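Local coordinates for protein mannose recognizing lectin (Marasmius oreades, PDB 4TKC) that binds mannose in two separate pockets, as a fungal lectin of the bulb-type family, at residues V30-T35 with I40-D45. Sequence-based numbering, arbitrary orientation.
Sequences VEFRVT and IQLFLD
Phe32 and Leu42 face each other on the buried side of a beta hairpin, the central two strands of one four-stranded antiparallel sheet in this bulb-type lectin fold. The Phe32 ring, with CG trans to the backbone N (chi1 -179°), runs alongside Ile40, bringing CZ to 3.5 Å from Ile40 CG2. Leu42 crosses Phe32 nearly at a right angle, its CD1 3.8 Å from Phe32 CB and 3.9 Å from Val30 CG1, while Val30 CG2 meets Leu44 CD1. Leu93 and Cys95 of strand 92-95 pack against this apolar side, joining two sheets of the fold.

Between the strands, Glu31 pairs with Phe43 and Arg33 with Gln41, each through two backbone hydrogen bonds; the one from Arg33 N to Gln41 O is short, 2.7 Å, and almost straight at 176°.

Unlike that buried face, the side bearing Glu31, Gln41 and Phe43 is partly exposed and takes in water. Arg33 extends from CG onward and lays its guanidinium flat on the Phe43 ring, planes 12° apart, with NH1 3.5 Å above one ring face and displaced toward the rim. NE makes a salt bridge to Glu31 OE1 at 2.8 Å, reaching it from above the carboxylate plane; Glu31 OE2 is hydrogen-bonded to His5 NE2, and Arg33 NH2 has a second carboxylate in Asp46. One water accepts from Arg33 NH1 and donates to Gln41 OE1; the other end of that amide, NE2, is hydrogen-bonded to Asp54 OD1. Thr35 CG2 touches Gln41 OE1 at 3.5 Å.

Held by two carboxylates, with a water at its edge in the plane and Phe43 against one face, the guanidinium should have little freedom to turn, and its charge is probably well balanced.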
ATOM      1  N   VAL A  30      13.748  11.103  -9.156  1.00 17.32           N
ATOM      2  CA  VAL A  30      13.836  10.974  -7.710  1.00 17.11           C
ATOM      3  C   VAL A  30      12.897   9.828  -7.298  1.00 14.54           C
ATOM      4  O   VAL A  30      11.739   9.843  -7.689  1.00 16.05           O
ATOM      5  CB  VAL A  30      13.422  12.280  -6.995  1.00 15.88           C
ATOM      6  CG1 VAL A  30      13.701  12.177  -5.494  1.00 18.17           C
ATOM      7  CG2 VAL A  30      14.168  13.501  -7.581  1.00 18.27           C
ATOM      8  N   GLU A  31      13.443   8.856  -6.570  1.00 16.83           N
ATOM      9  CA  GLU A  31      12.707   7.630  -6.245  1.00 15.94           C
ATOM     10  C   GLU A  31      12.918   7.326  -4.775  1.00 14.87           C
ATOM     11  O   GLU A  31      14.048   7.188  -4.282  1.00 16.38           O
ATOM     12  CB  GLU A  31      13.206   6.493  -7.135  1.00 17.34           C
ATOM     13  CG  GLU A  31      12.288   5.267  -7.113  1.00 19.00           C
ATOM     14  CD  GLU A  31      12.722   4.219  -8.109  1.00 18.31           C
ATOM     15  OE1 GLU A  31      13.918   3.881  -8.122  1.00 20.65           O
ATOM     16  OE2 GLU A  31      11.845   3.633  -8.773  1.00 19.27           O
ATOM     17  N   PHE A  32      11.797   7.038  -4.101  1.00 15.20           N
ATOM     18  CA  PHE A  32      11.768   6.704  -2.691  1.00 13.93           C
ATOM     19  C   PHE A  32      11.353   5.231  -2.604  1.00 14.42           C
ATOM     20  O   PHE A  32      10.185   4.853  -2.819  1.00 16.30           O
ATOM     21  CB  PHE A  32      10.769   7.568  -1.953  1.00 13.92           C
ATOM     22  CG  PHE A  32      10.696   7.295  -0.477  1.00 15.00           C
ATOM     23  CD1 PHE A  32      11.824   7.339   0.331  1.00 15.00           C
ATOM     24  CD2 PHE A  32       9.509   6.873   0.097  1.00 18.11           C
ATOM     25  CE1 PHE A  32      11.748   7.124   1.690  1.00 17.35           C
ATOM     26  CE2 PHE A  32       9.435   6.639   1.455  1.00 19.93           C
ATOM     27  CZ  PHE A  32      10.550   6.773   2.248  1.00 17.06           C
ATOM     28  N   ARG A  33      12.332   4.397  -2.276  1.00 15.08           N
ATOM     29  CA  ARG A  33      12.224   2.944  -2.415  1.00 16.11           C
ATOM     30  C   ARG A  33      12.190   2.247  -1.080  1.00 15.67           C
ATOM     31  O   ARG A  33      12.928   2.601  -0.154  1.00 16.17           O
ATOM     32  CB  ARG A  33      13.525   2.441  -3.073  1.00 23.16           C
ATOM     33  CG  ARG A  33      13.907   3.057  -4.384  1.00 23.72           C
ATOM     34  CD  ARG A  33      15.325   2.660  -4.776  1.00 21.38           C
ATOM     35  NE  ARG A  33      15.641   3.266  -6.063  1.00 26.81           N
ATOM     36  CZ  ARG A  33      16.803   3.182  -6.696  1.00 26.51           C
ATOM     37  NH1 ARG A  33      17.849   2.577  -6.116  1.00 27.82           N
ATOM     38  NH2 ARG A  33      16.915   3.755  -7.902  1.00 32.53           N
ATOM     39  N   VAL A  34      11.450   1.126  -1.028  1.00 15.60           N
ATOM     40  CA  VAL A  34      11.674   0.136   0.017  1.00 16.58           C
ATOM     41  C   VAL A  34      12.259  -1.108  -0.675  1.00 17.66           C
ATOM     42  O   VAL A  34      11.683  -1.609  -1.659  1.00 17.20           O
ATOM     43  CB  VAL A  34      10.370  -0.209   0.764  1.00 15.98           C
ATOM     44  CG1 VAL A  34      10.595  -1.305   1.811  1.00 16.77           C
ATOM     45  CG2 VAL A  34       9.796   1.028   1.437  1.00 16.60           C
ATOM     46  N   THR A  35      13.477  -1.489  -0.269  1.00 18.31           N
ATOM     47  CA  THR A  35      14.257  -2.472  -1.030  1.00 16.69           C
ATOM     48  C   THR A  35      14.038  -3.881  -0.525  1.00 18.36           C
ATOM     49  O   THR A  35      13.635  -4.086   0.629  1.00 18.27           O
ATOM     50  CB  THR A  35      15.771  -2.143  -1.067  1.00 17.50           C
ATOM     51  OG1 THR A  35      16.371  -2.479   0.179  1.00 20.05           O
ATOM     52  CG2 THR A  35      16.012  -0.641  -1.386  1.00 19.80           C
ATOM     53  N   ILE A  40      15.221   1.585   3.365  1.00 16.67           N
ATOM     54  CA  ILE A  40      14.353   2.676   2.954  1.00 16.35           C
ATOM     55  C   ILE A  40      15.251   3.798   2.391  1.00 17.60           C
ATOM     56  O   ILE A  40      16.114   4.346   3.098  1.00 17.22           O
ATOM     57  CB  ILE A  40      13.531   3.233   4.126  1.00 16.01           C
ATOM     58  CG1 ILE A  40      12.723   2.108   4.795  1.00 16.28           C
ATOM     59  CG2 ILE A  40      12.592   4.320   3.648  1.00 15.06           C
ATOM     60  CD1 ILE A  40      12.087   2.531   6.095  1.00 17.87           C
ATOM     61  N   GLN A  41      15.120   4.035   1.087  1.00 16.21           N
ATOM     62  CA  GLN A  41      16.164   4.838   0.393  1.00 16.16           C
ATOM     63  C   GLN A  41      15.556   5.794  -0.612  1.00 16.56           C
ATOM     64  O   GLN A  41      14.700   5.436  -1.421  1.00 19.74           O
ATOM     65  CB  GLN A  41      17.131   3.893  -0.318  1.00 18.29           C
ATOM     66  CG  GLN A  41      17.795   2.907   0.616  1.00 20.55           C
ATOM     67  CD  GLN A  41      18.817   2.040  -0.074  1.00 20.00           C
ATOM     68  OE1 GLN A  41      18.639   1.639  -1.214  1.00 23.47           O
ATOM     69  NE2 GLN A  41      19.932   1.774   0.621  1.00 22.07           N
ATOM     70  N   LEU A  42      16.117   7.007  -0.608  1.00 18.74           N
ATOM     71  CA  LEU A  42      15.731   8.057  -1.527  1.00 17.19           C
ATOM     72  C   LEU A  42      16.924   8.232  -2.461  1.00 15.76           C
ATOM     73  O   LEU A  42      18.021   8.655  -2.030  1.00 15.36           O
ATOM     74  CB  LEU A  42      15.481   9.379  -0.780  1.00 15.44           C
ATOM     75  CG  LEU A  42      14.924  10.541  -1.603  1.00 16.62           C
ATOM     76  CD1 LEU A  42      13.510  10.228  -2.083  1.00 17.05           C
ATOM     77  CD2 LEU A  42      14.979  11.841  -0.804  1.00 15.99           C
ATOM     78  N   PHE A  43      16.703   8.019  -3.755  1.00 16.59           N
ATOM     79  CA  PHE A  43      17.769   8.047  -4.764  1.00 16.62           C
ATOM     80  C   PHE A  43      17.479   9.082  -5.840  1.00 13.66           C
ATOM     81  O   PHE A  43      16.346   9.341  -6.235  1.00 17.52           O
ATOM     82  CB  PHE A  43      17.887   6.643  -5.413  1.00 18.96           C
ATOM     83  CG  PHE A  43      18.955   5.777  -4.805  1.00 19.63           C
ATOM     84  CD1 PHE A  43      18.698   4.988  -3.689  1.00 22.03           C
ATOM     85  CD2 PHE A  43      20.237   5.801  -5.306  1.00 20.22           C
ATOM     86  CE1 PHE A  43      19.703   4.236  -3.101  1.00 23.49           C
ATOM     87  CE2 PHE A  43      21.248   5.056  -4.730  1.00 22.22           C
ATOM     88  CZ  PHE A  43      20.985   4.274  -3.627  1.00 25.47           C
ATOM     89  N   LEU A  44      18.551   9.741  -6.258  1.00 16.50           N
ATOM     90  CA  LEU A  44      18.569  10.602  -7.450  1.00 17.79           C
ATOM     91  C   LEU A  44      19.246   9.863  -8.613  1.00 18.17           C
ATOM     92  O   LEU A  44      20.403   9.417  -8.481  1.00 19.52           O
ATOM     93  CB  LEU A  44      19.367  11.890  -7.179  1.00 17.04           C
ATOM     94  CG  LEU A  44      19.346  12.934  -8.301  1.00 20.09           C
ATOM     95  CD1 LEU A  44      17.942  13.444  -8.655  1.00 20.76           C
ATOM     96  CD2 LEU A  44      20.251  14.105  -7.884  1.00 19.92           C
ATOM     97  N   ASP A  45      18.591   9.869  -9.774  1.00 20.10           N
ATOM     98  CA  ASP A  45      19.114   9.271 -11.004  1.00 17.36           C
ATOM     99  C   ASP A  45      19.661   7.856 -10.833  1.00 20.66           C
ATOM    100  O   ASP A  45      20.634   7.489 -11.488  1.00 21.29           O
ATOM    101  CB  ASP A  45      20.190  10.194 -11.570  1.00 20.74           C
ATOM    102  CG  ASP A  45      19.650  11.540 -11.883  1.00 17.84           C
ATOM    103  OD1 ASP A  45      18.506  11.672 -12.342  1.00 18.47           O
ATOM    104  OD2 ASP A  45      20.438  12.487 -11.767  1.00 17.84           O
TER
HETATM  105  O   HOH W   1      18.325   1.200  -3.855  1.00 34.06           O
HETATM  106  O   HOH W   2      18.963  -1.728  -0.452  1.00 31.86           O